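Wss1p (Saccharomyces cerevisiae FostersO, PDB 5XBN) cleaves DNA-bound proteins as a zinc metalloendopeptidase, in the repair of toxic DNA-protein cross-links such as trapped topoisomerase 1. Local coordinates at residues S88-R93 and L114-H119; R75-L80 and R95-E100; M59-F64 and I137-V142. One frame throughout, in Å; residues are numbered along the deposited sequence.

Interaction 1 (S88-R93 and L114-H119). With ZN (zinc ion), chain B.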
loop_
_atom_site.group_PDB
_atom_site.type_symbol
_atom_site.label_atom_id
_atom_site.label_comp_id
_atom_site.label_asym_id
_atom_site.label_seq_id
_atom_site.Cartn_x
_atom_site.Cartn_y
_atom_site.Cartn_z
ATOM N N SER A 88 3.926 -11.723 1.412
ATOM C CA SER A 88 4.404 -11.925 2.774
ATOM C C SER A 88 4.731 -10.575 3.405
ATOM O O SER A 88 4.400 -10.302 4.563
ATOM C CB SER A 88 5.633 -12.820 2.806
ATOM O OG SER A 88 5.942 -13.106 4.155
ATOM N N LYS A 89 5.382 -9.730 2.626
ATOM C CA LYS A 89 5.671 -8.374 3.085
ATOM C C LYS A 89 5.518 -7.403 1.932
ATOM O O LYS A 89 6.081 -7.608 0.855
ATOM C CB LYS A 89 7.086 -8.289 3.678
ATOM C CG LYS A 89 7.397 -6.938 4.334
ATOM C CD LYS A 89 8.849 -6.848 4.808
ATOM C CE LYS A 89 9.145 -7.791 5.948
ATOM N NZ LYS A 89 10.595 -7.729 6.338
ATOM N N ILE A 90 4.725 -6.355 2.143
ATOM C CA ILE A 90 4.703 -5.257 1.197
ATOM C C ILE A 90 5.276 -4.055 1.900
ATOM O O ILE A 90 4.862 -3.746 3.014
ATOM C CB ILE A 90 3.288 -4.957 0.675
ATOM C CG1 ILE A 90 2.899 -6.028 -0.341
ATOM C CG2 ILE A 90 3.256 -3.597 -0.023
ATOM C CD1 ILE A 90 1.482 -5.877 -0.856
HETATM N N MSE A 91 6.280 -3.437 1.280
HETATM C CA MSE A 91 6.877 -2.215 1.808
HETATM C C MSE A 91 6.398 -1.022 0.996
HETATM O O MSE A 91 6.317 -1.087 -0.225
HETATM C CB MSE A 91 8.412 -2.319 1.804
HETATM C CG MSE A 91 8.884 -3.426 2.723
HETATM SE SE MSE A 91 10.793 -3.895 2.790
HETATM C CE MSE A 91 10.918 -4.803 1.105
ATOM N N LEU A 92 6.050 0.058 1.688
ATOM C CA LEU A 92 5.604 1.288 1.042
ATOM C C LEU A 92 6.428 2.467 1.513
ATOM O O LEU A 92 6.612 2.644 2.708
ATOM C CB LEU A 92 4.133 1.579 1.360
ATOM C CG LEU A 92 3.011 0.643 0.892
ATOM C CD1 LEU A 92 1.663 1.185 1.405
ATOM C CD2 LEU A 92 3.025 0.536 -0.616
ATOM N N ARG A 93 6.892 3.285 0.578
ATOM C CA ARG A 93 7.444 4.594 0.917
ATOM C C ARG A 93 6.293 5.534 1.237
ATOM O O ARG A 93 5.388 5.695 0.421
ATOM C CB ARG A 93 8.280 5.157 -0.230
ATOM C CG ARG A 93 8.878 6.528 0.097
ATOM C CD ARG A 93 9.488 7.170 -1.147
ATOM N NE ARG A 93 10.715 6.512 -1.596
ATOM C CZ ARG A 93 11.924 6.761 -1.107
ATOM N NH1 ARG A 93 12.080 7.652 -0.135
ATOM N NH2 ARG A 93 12.981 6.127 -1.590
ATOM N N LEU A 114 -1.554 -0.484 -4.831
ATOM C CA LEU A 114 -2.213 -1.337 -5.810
ATOM C C LEU A 114 -1.201 -1.998 -6.752
ATOM O O LEU A 114 -1.381 -3.151 -7.149
ATOM C CB LEU A 114 -3.247 -0.543 -6.606
ATOM C CG LEU A 114 -4.394 0.046 -5.763
ATOM C CD1 LEU A 114 -5.370 0.824 -6.634
ATOM C CD2 LEU A 114 -5.123 -1.022 -4.988
ATOM N N HIS A 115 -0.147 -1.268 -7.107
ATOM C CA HIS A 115 0.964 -1.841 -7.860
ATOM C C HIS A 115 1.525 -3.051 -7.126
ATOM O O HIS A 115 1.730 -4.119 -7.705
ATOM C CB HIS A 115 2.072 -0.792 -8.065
ATOM C CG HIS A 115 3.263 -1.289 -8.836
ATOM N ND1 HIS A 115 3.608 -0.783 -10.076
ATOM C CD2 HIS A 115 4.197 -2.228 -8.542
ATOM C CE1 HIS A 115 4.695 -1.394 -10.511
ATOM N NE2 HIS A 115 5.079 -2.273 -9.598
ATOM N N GLU A 116 1.794 -2.890 -5.840
ATOM C CA GLU A 116 2.395 -3.996 -5.104
ATOM C C GLU A 116 1.439 -5.156 -4.871
ATOM O O GLU A 116 1.875 -6.293 -4.858
ATOM C CB GLU A 116 2.956 -3.513 -3.763
ATOM C CG GLU A 116 4.006 -2.408 -3.930
ATOM C CD GLU A 116 5.167 -2.811 -4.811
ATOM O OE1 GLU A 116 5.472 -4.015 -4.912
ATOM O OE2 GLU A 116 5.799 -1.915 -5.396
ATOM N N LEU A 117 0.147 -4.876 -4.683
ATOM C CA LEU A 117 -0.837 -5.957 -4.583
ATOM C C LEU A 117 -0.880 -6.773 -5.869
ATOM O O LEU A 117 -1.073 -7.977 -5.841
ATOM C CB LEU A 117 -2.234 -5.407 -4.272
ATOM C CG LEU A 117 -2.410 -4.997 -2.805
ATOM C CD1 LEU A 117 -3.734 -4.258 -2.636
ATOM C CD2 LEU A 117 -2.340 -6.242 -1.897
ATOM N N THR A 118 -0.706 -6.109 -7.001
ATOM C CA THR A 118 -0.717 -6.811 -8.283
ATOM C C THR A 118 0.398 -7.866 -8.313
ATOM O O THR A 118 0.226 -8.931 -8.887
ATOM C CB THR A 118 -0.568 -5.815 -9.456
ATOM O OG1 THR A 118 -1.627 -4.845 -9.394
ATOM C CG2 THR A 118 -0.637 -6.521 -10.794
ATOM N N HIS A 119 1.514 -7.574 -7.642
ATOM C CA HIS A 119 2.635 -8.514 -7.545
ATOM C C HIS A 119 2.356 -9.732 -6.648
ATOM O O HIS A 119 3.161 -10.666 -6.612
ATOM C CB HIS A 119 3.894 -7.792 -7.031
ATOM C CG HIS A 119 4.588 -6.955 -8.065
ATOM N ND1 HIS A 119 4.864 -7.417 -9.336
ATOM C CD2 HIS A 119 5.067 -5.691 -8.013
ATOM C CE1 HIS A 119 5.481 -6.469 -10.019
ATOM N NE2 HIS A 119 5.626 -5.412 -9.237
HETATM ZN ZN ZN B . 6.485 -3.631 -9.822
HETATM O O HOH W 1 8.303 -3.178 -9.233
#
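Ile90 on strand 89-96 packs against Glu116 and Leu117 of helix 106-118, and the cross-segment contact is wholly apolar. Its CG2 lies anti to the backbone N and meets the CB of Glu116 at 3.8 Å, while CD1, at the end of the other branch, reaches CD2 of Leu117 at 4.0 Å. The Ile90 and Leu117 side chains cross at nearly a right angle and touch through one methyl of each. Glu116 gives only the aliphatic base of its side chain to the strand; its chain bends at chi2 (-57°), with CB, and more distantly CG, facing Ile90 and the carboxylate directed elsewhere.

This end of helix 106-118 carries the HExxH signature of zinc peptidases. His115 NE2 and His119 NE2 bind zinc at 2.0 and 2.1 Å; a water and His125 complete the site. Glu116, between them in sequence, is the active-site residue, and Ile90 of the strand thus backs the base of its side chain.

Among polar contacts, Thr118 OG1 donates to Leu114 O at 2.8 Å, and Thr118 N reaches that carbonyl from the opposite face of its plane. His119 ND1 is hydrogen-bonded to Phe122 O, which probably helps orient the metal-binding imidazole.

Interaction 2 (R75-L80 and R95-E100)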
loop_
_atom_site.group_PDB
_atom_site.type_symbol
_atom_site.label_atom_id
_atom_site.label_comp_id
_atom_site.label_asym_id
_atom_site.label_seq_id
_atom_site.Cartn_x
_atom_site.Cartn_y
_atom_site.Cartn_z
ATOM N N ARG A 75 17.422 4.585 0.333
ATOM C CA ARG A 75 18.314 5.606 -0.220
ATOM C C ARG A 75 18.034 5.794 -1.701
ATOM O O ARG A 75 18.070 6.912 -2.214
ATOM C CB ARG A 75 19.776 5.221 0.003
ATOM C CG ARG A 75 20.309 5.611 1.363
ATOM C CD ARG A 75 20.366 7.120 1.500
ATOM N NE ARG A 75 21.449 7.702 0.710
ATOM C CZ ARG A 75 21.698 9.006 0.634
ATOM N NH1 ARG A 75 20.931 9.865 1.295
ATOM N NH2 ARG A 75 22.704 9.453 -0.104
ATOM N N ASP A 76 17.750 4.683 -2.374
ATOM C CA ASP A 76 17.349 4.688 -3.776
ATOM C C ASP A 76 16.028 5.442 -3.912
ATOM O O ASP A 76 14.975 4.917 -3.550
ATOM C CB ASP A 76 17.219 3.248 -4.290
ATOM C CG ASP A 76 16.840 3.173 -5.758
ATOM O OD1 ASP A 76 16.511 4.221 -6.356
ATOM O OD2 ASP A 76 16.860 2.052 -6.316
ATOM N N GLN A 77 16.083 6.660 -4.447
ATOM C CA GLN A 77 14.914 7.541 -4.460
ATOM C C GLN A 77 13.836 7.148 -5.471
ATOM O O GLN A 77 12.712 7.625 -5.381
ATOM C CB GLN A 77 15.355 8.989 -4.708
ATOM C CG GLN A 77 16.281 9.524 -3.625
ATOM C CD GLN A 77 16.609 11.002 -3.783
ATOM O OE1 GLN A 77 15.849 11.764 -4.386
ATOM N NE2 GLN A 77 17.750 11.412 -3.236
ATOM N N ARG A 78 14.158 6.276 -6.420
ATOM C CA ARG A 78 13.165 5.861 -7.402
ATOM C C ARG A 78 12.292 4.731 -6.857
ATOM O O ARG A 78 11.281 4.367 -7.453
ATOM C CB ARG A 78 13.833 5.429 -8.705
ATOM C CG ARG A 78 13.650 6.433 -9.839
ATOM N N LEU A 79 12.692 4.196 -5.710
ATOM C CA LEU A 79 11.986 3.087 -5.080
ATOM C C LEU A 79 10.796 3.588 -4.245
ATOM O O LEU A 79 10.970 4.362 -3.303
ATOM C CB LEU A 79 12.964 2.295 -4.215
ATOM C CG LEU A 79 12.615 0.880 -3.784
ATOM C CD1 LEU A 79 11.986 0.111 -4.942
ATOM C CD2 LEU A 79 13.894 0.216 -3.307
ATOM N N LEU A 80 9.592 3.140 -4.595
ATOM C CA LEU A 80 8.378 3.597 -3.921
ATOM C C LEU A 80 7.673 2.486 -3.144
ATOM O O LEU A 80 6.913 2.748 -2.211
ATOM C CB LEU A 80 7.404 4.183 -4.938
ATOM C CG LEU A 80 7.854 5.458 -5.646
ATOM C CD1 LEU A 80 6.775 5.930 -6.606
ATOM C CD2 LEU A 80 8.179 6.519 -4.628
ATOM N N ARG A 95 7.016 8.721 2.716
ATOM C CA ARG A 95 7.590 10.058 2.853
ATOM C C ARG A 95 8.326 10.518 1.600
ATOM O O ARG A 95 8.925 9.708 0.900
ATOM C CB ARG A 95 8.545 10.075 4.047
ATOM C CG ARG A 95 7.878 9.778 5.370
ATOM C CD ARG A 95 8.910 9.433 6.422
ATOM N NE ARG A 95 8.277 8.978 7.649
ATOM C CZ ARG A 95 7.889 9.790 8.627
ATOM N NH1 ARG A 95 8.087 11.102 8.515
ATOM N NH2 ARG A 95 7.308 9.291 9.710
ATOM N N CYS A 96 8.298 11.823 1.333
ATOM C CA CYS A 96 9.044 12.392 0.204
ATOM C C CYS A 96 10.536 12.079 0.295
ATOM O O CYS A 96 11.148 12.205 1.359
ATOM C CB CYS A 96 8.830 13.909 0.128
ATOM S SG CYS A 96 7.329 14.396 -0.753
ATOM N N SER A 97 11.117 11.672 -0.830
ATOM C CA SER A 97 12.489 11.176 -0.848
ATOM C C SER A 97 13.519 12.295 -0.717
ATOM O O SER A 97 14.704 12.029 -0.529
ATOM C CB SER A 97 12.749 10.383 -2.129
ATOM O OG SER A 97 12.565 11.193 -3.278
ATOM N N THR A 98 13.066 13.542 -0.823
ATOM C CA THR A 98 13.943 14.693 -0.625
ATOM C C THR A 98 13.574 15.493 0.620
ATOM O O THR A 98 14.118 16.575 0.850
ATOM C CB THR A 98 13.926 15.655 -1.838
ATOM O OG1 THR A 98 12.594 16.134 -2.057
ATOM C CG2 THR A 98 14.439 14.962 -3.089
ATOM N N ASP A 99 12.645 14.969 1.415
ATOM C CA ASP A 99 12.316 15.564 2.709
ATOM C C ASP A 99 11.515 14.602 3.584
ATOM O O ASP A 99 10.296 14.471 3.424
ATOM C CB ASP A 99 11.539 16.873 2.529
ATOM C CG ASP A 99 11.155 17.512 3.855
ATOM O OD1 ASP A 99 11.710 17.111 4.901
ATOM O OD2 ASP A 99 10.306 18.429 3.853
ATOM N N GLU A 100 12.212 13.959 4.519
ATOM C CA GLU A 100 11.612 13.034 5.483
ATOM C C GLU A 100 10.354 13.545 6.182
ATOM O O GLU A 100 9.514 12.751 6.584
ATOM C CB GLU A 100 12.622 12.680 6.571
ATOM C CG GLU A 100 13.734 11.756 6.164
ATOM C CD GLU A 100 14.628 11.444 7.341
ATOM O OE1 GLU A 100 14.428 12.077 8.399
ATOM O OE2 GLU A 100 15.518 10.574 7.216
#
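Gln77 lies alongside Ser97, and this pair supplies most of the surface buried here. The base of the Gln77 side chain packs on the serine: CB and CG of Gln77 both lie 3.9 Å from Ser97 CB. The glutamine chain leaves with CG anti to its carbonyl carbon (chi1 -61°) and runs on extended, which carries the amide past the serine to the next residue. Its OE1 stands 3.5 Å from Ser97 OG, a polar approach that does not amount to a hydrogen bond, and the meeting is mainly one of van der Waals contact.

Ser97 turns its CB toward Gln77. Lying on the surface away from the zinc site, the contact joins the loop between strands 66-72 and 81-84 to the turn at the end of strand 89-96. Both partners sit at the second position of a type I beta turn, Asp76 to Leu79 on one side and Cys96 to Asp99 on the other. The turns are closed by Leu79 N to Asp76 O and by Asp99 N to Cys96 O. An Asx turn reinforces the first: Arg78 N donates to Asp76 OD1 at 3.1 Å, arriving from above the carboxylate plane.

Thr98 adds a smaller patch. Its methyl CG2 meets Gln77 OE1 at 3.7 Å, the two side chains crossing at about a right angle. Beyond the turn, Arg95 NH1 donates to Glu100 O at 2.9 Å, with that oxygen in the guanidinium plane at its edge. This bond bridges the base of the second turn, and Arg95 NE also forms a salt bridge with Glu71 on the neighbouring strand 66-72.

Interaction 3 (M59-F64 and I137-V142)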
loop_
_atom_site.group_PDB
_atom_site.type_symbol
_atom_site.label_atom_id
_atom_site.label_comp_id
_atom_site.label_asym_id
_atom_site.label_seq_id
_atom_site.Cartn_x
_atom_site.Cartn_y
_atom_site.Cartn_z
HETATM N N MSE A 59 -9.221 -6.130 -1.535
HETATM C CA MSE A 59 -8.499 -7.345 -1.202
HETATM C C MSE A 59 -9.466 -8.507 -0.977
HETATM O O MSE A 59 -9.179 -9.627 -1.392
HETATM C CB MSE A 59 -7.607 -7.129 0.021
HETATM C CG MSE A 59 -6.428 -6.212 -0.297
HETATM SE SE MSE A 59 -5.207 -5.973 1.207
HETATM C CE MSE A 59 -4.476 -7.789 1.323
ATOM N N LYS A 60 -10.609 -8.255 -0.344
ATOM C CA LYS A 60 -11.585 -9.336 -0.163
ATOM C C LYS A 60 -12.081 -9.849 -1.519
ATOM O O LYS A 60 -12.153 -11.074 -1.744
ATOM C CB LYS A 60 -12.763 -8.889 0.698
ATOM C CG LYS A 60 -13.818 -9.984 0.856
ATOM C CD LYS A 60 -14.884 -9.614 1.861
ATOM C CE LYS A 60 -15.414 -10.858 2.566
ATOM N NZ LYS A 60 -14.329 -11.579 3.299
ATOM N N GLU A 61 -12.383 -8.918 -2.421
ATOM C CA GLU A 61 -12.887 -9.255 -3.761
ATOM C C GLU A 61 -11.895 -10.082 -4.566
ATOM O O GLU A 61 -12.288 -10.940 -5.371
ATOM C CB GLU A 61 -13.216 -7.985 -4.556
ATOM C CG GLU A 61 -14.520 -7.323 -4.207
ATOM C CD GLU A 61 -14.900 -6.240 -5.208
ATOM O OE1 GLU A 61 -14.028 -5.795 -5.994
ATOM O OE2 GLU A 61 -16.078 -5.841 -5.216
ATOM N N ASN A 62 -10.606 -9.807 -4.374
ATOM C CA ASN A 62 -9.574 -10.469 -5.154
ATOM C C ASN A 62 -8.869 -11.610 -4.418
ATOM O O ASN A 62 -7.917 -12.193 -4.939
ATOM C CB ASN A 62 -8.549 -9.437 -5.629
ATOM C CG ASN A 62 -9.111 -8.529 -6.693
ATOM O OD1 ASN A 62 -9.108 -8.882 -7.869
ATOM N ND2 ASN A 62 -9.627 -7.360 -6.293
ATOM N N HIS A 63 -9.346 -11.920 -3.218
ATOM C CA HIS A 63 -8.751 -12.964 -2.380
ATOM C C HIS A 63 -7.280 -12.700 -2.086
ATOM O O HIS A 63 -6.490 -13.636 -1.970
ATOM C CB HIS A 63 -8.919 -14.340 -3.041
ATOM C CG HIS A 63 -10.281 -14.556 -3.623
ATOM N ND1 HIS A 63 -11.432 -14.467 -2.870
ATOM C CD2 HIS A 63 -10.679 -14.844 -4.885
ATOM C CE1 HIS A 63 -12.481 -14.690 -3.641
ATOM N NE2 HIS A 63 -12.052 -14.926 -4.869
ATOM N N PHE A 64 -6.919 -11.424 -1.942
ATOM C CA PHE A 64 -5.559 -11.035 -1.604
ATOM C C PHE A 64 -5.336 -11.126 -0.107
ATOM O O PHE A 64 -6.199 -10.715 0.683
ATOM C CB PHE A 64 -5.261 -9.594 -2.034
ATOM C CG PHE A 64 -5.158 -9.383 -3.524
ATOM C CD1 PHE A 64 -4.795 -10.412 -4.387
ATOM C CD2 PHE A 64 -5.405 -8.121 -4.059
ATOM C CE1 PHE A 64 -4.697 -10.177 -5.755
ATOM C CE2 PHE A 64 -5.302 -7.885 -5.413
ATOM C CZ PHE A 64 -4.948 -8.908 -6.262
ATOM N N ILE A 137 -6.937 -0.379 -10.029
ATOM C CA ILE A 137 -7.010 1.074 -9.885
ATOM C C ILE A 137 -8.423 1.552 -10.173
ATOM O O ILE A 137 -8.974 2.358 -9.424
ATOM C CB ILE A 137 -6.008 1.779 -10.824
ATOM C CG1 ILE A 137 -4.588 1.558 -10.304
ATOM C CG2 ILE A 137 -6.311 3.290 -10.951
ATOM C CD1 ILE A 137 -3.510 1.945 -11.304
ATOM N N GLY A 138 -9.014 1.035 -11.242
ATOM C CA GLY A 138 -10.374 1.401 -11.605
ATOM C C GLY A 138 -11.382 1.026 -10.536
ATOM O O GLY A 138 -12.242 1.827 -10.142
ATOM N N ARG A 139 -11.261 -0.199 -10.045
ATOM C CA ARG A 139 -12.210 -0.719 -9.082
ATOM C C ARG A 139 -12.059 -0.028 -7.731
ATOM O O ARG A 139 -13.057 0.259 -7.071
ATOM C CB ARG A 139 -12.023 -2.224 -8.939
ATOM C CG ARG A 139 -12.909 -2.865 -7.921
ATOM C CD ARG A 139 -14.366 -2.607 -8.200
ATOM N NE ARG A 139 -15.180 -3.334 -7.242
ATOM C CZ ARG A 139 -16.443 -3.052 -6.970
ATOM N NH1 ARG A 139 -17.051 -2.053 -7.601
ATOM N NH2 ARG A 139 -17.093 -3.766 -6.062
ATOM N N GLN A 140 -10.821 0.258 -7.334
ATOM C CA GLN A 140 -10.587 0.884 -6.032
ATOM C C GLN A 140 -11.281 2.243 -5.965
ATOM O O GLN A 140 -11.835 2.618 -4.926
ATOM C CB GLN A 140 -9.093 1.038 -5.746
ATOM C CG GLN A 140 -8.796 1.764 -4.430
ATOM C CD GLN A 140 -9.298 1.012 -3.199
ATOM O OE1 GLN A 140 -9.539 -0.201 -3.239
ATOM N NE2 GLN A 140 -9.457 1.737 -2.093
ATOM N N TRP A 141 -11.263 2.983 -7.070
ATOM C CA TRP A 141 -11.939 4.282 -7.084
ATOM C C TRP A 141 -13.421 4.135 -6.801
ATOM O O TRP A 141 -13.981 4.889 -6.004
ATOM C CB TRP A 141 -11.766 4.997 -8.426
ATOM C CG TRP A 141 -12.676 6.211 -8.543
ATOM C CD1 TRP A 141 -13.925 6.258 -9.099
ATOM C CD2 TRP A 141 -12.402 7.529 -8.068
ATOM N NE1 TRP A 141 -14.441 7.530 -9.006
ATOM C CE2 TRP A 141 -13.524 8.330 -8.382
ATOM C CE3 TRP A 141 -11.312 8.115 -7.424
ATOM C CZ2 TRP A 141 -13.587 9.684 -8.061
ATOM C CZ3 TRP A 141 -11.376 9.469 -7.105
ATOM C CH2 TRP A 141 -12.506 10.236 -7.430
ATOM N N VAL A 142 -14.061 3.180 -7.474
ATOM C CA VAL A 142 -15.496 2.970 -7.322
ATOM C C VAL A 142 -15.818 2.541 -5.905
ATOM O O VAL A 142 -16.810 2.974 -5.326
ATOM C CB VAL A 142 -16.038 1.899 -8.306
ATOM C CG1 VAL A 142 -17.506 1.592 -8.026
ATOM C CG2 VAL A 142 -15.841 2.349 -9.751
#
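The carboxylate of Glu61 and the guanidinium of Arg139 lie almost in one plane, 6° apart, and meet edge to edge in a two-bond salt bridge. Arg139 NE donates to Glu61 OE1 at 3.0 Å along a nearly straight path (171°), that oxygen accepting through its syn lone pair. Beside it, Arg139 NH2 reaches Glu61 OE2 at 2.5 Å, so short that the exact length is doubtful. With both oxygens engaged, the pairing probably restrains rotation of either flat group. Within segment 59-64, the Phe64 ring carries Asn62 CB over the centre of one face, 3.5 Å above its plane, and His63 has Glu61 O over one face.

The bridge joins the end of helix 56-62 to helix 127-145 on the protein surface. Helix 56-62 finishes in a Schellman motif, His63 taking a positive phi while Phe64 N bonds to Met59 O and His63 N to Lys60 O. Glu61 reaches across from this last turn on an extended chain. The Arg139 chain instead bends at chi2 (57°), and its side chain crosses that of Glu61 at about a right angle. One residue on from Glu61, Asn62 OD1 accepts from Lys132 NZ, a second polar tie between the same two helices.

From the N terminus, residues 59-64 open the first and longest loop, which interaction 3 closes when the chain reaches helix 127-145. Both other contacts lie within that span. The 75-80 loop comes next, then strand segment 88-93, then 95-100, which closes interaction 2, and finally 114-119, which closes interaction 1; the two cross. They share strand 89-96, where Arg93 hydrogen-bonds to the carbonyl oxygens of Leu79 and Leu80. Interaction 1 joins the sheet to the zinc-binding helix 106-118, interaction 2 joins two surface turns beside the sheet, and interaction 3 ties helix 56-62 to helix 127-145. Leu114 and Leu117 pack on residues of interaction 3, whereas interactions 2 and 3 do not touch, their centres about 27 Å apart.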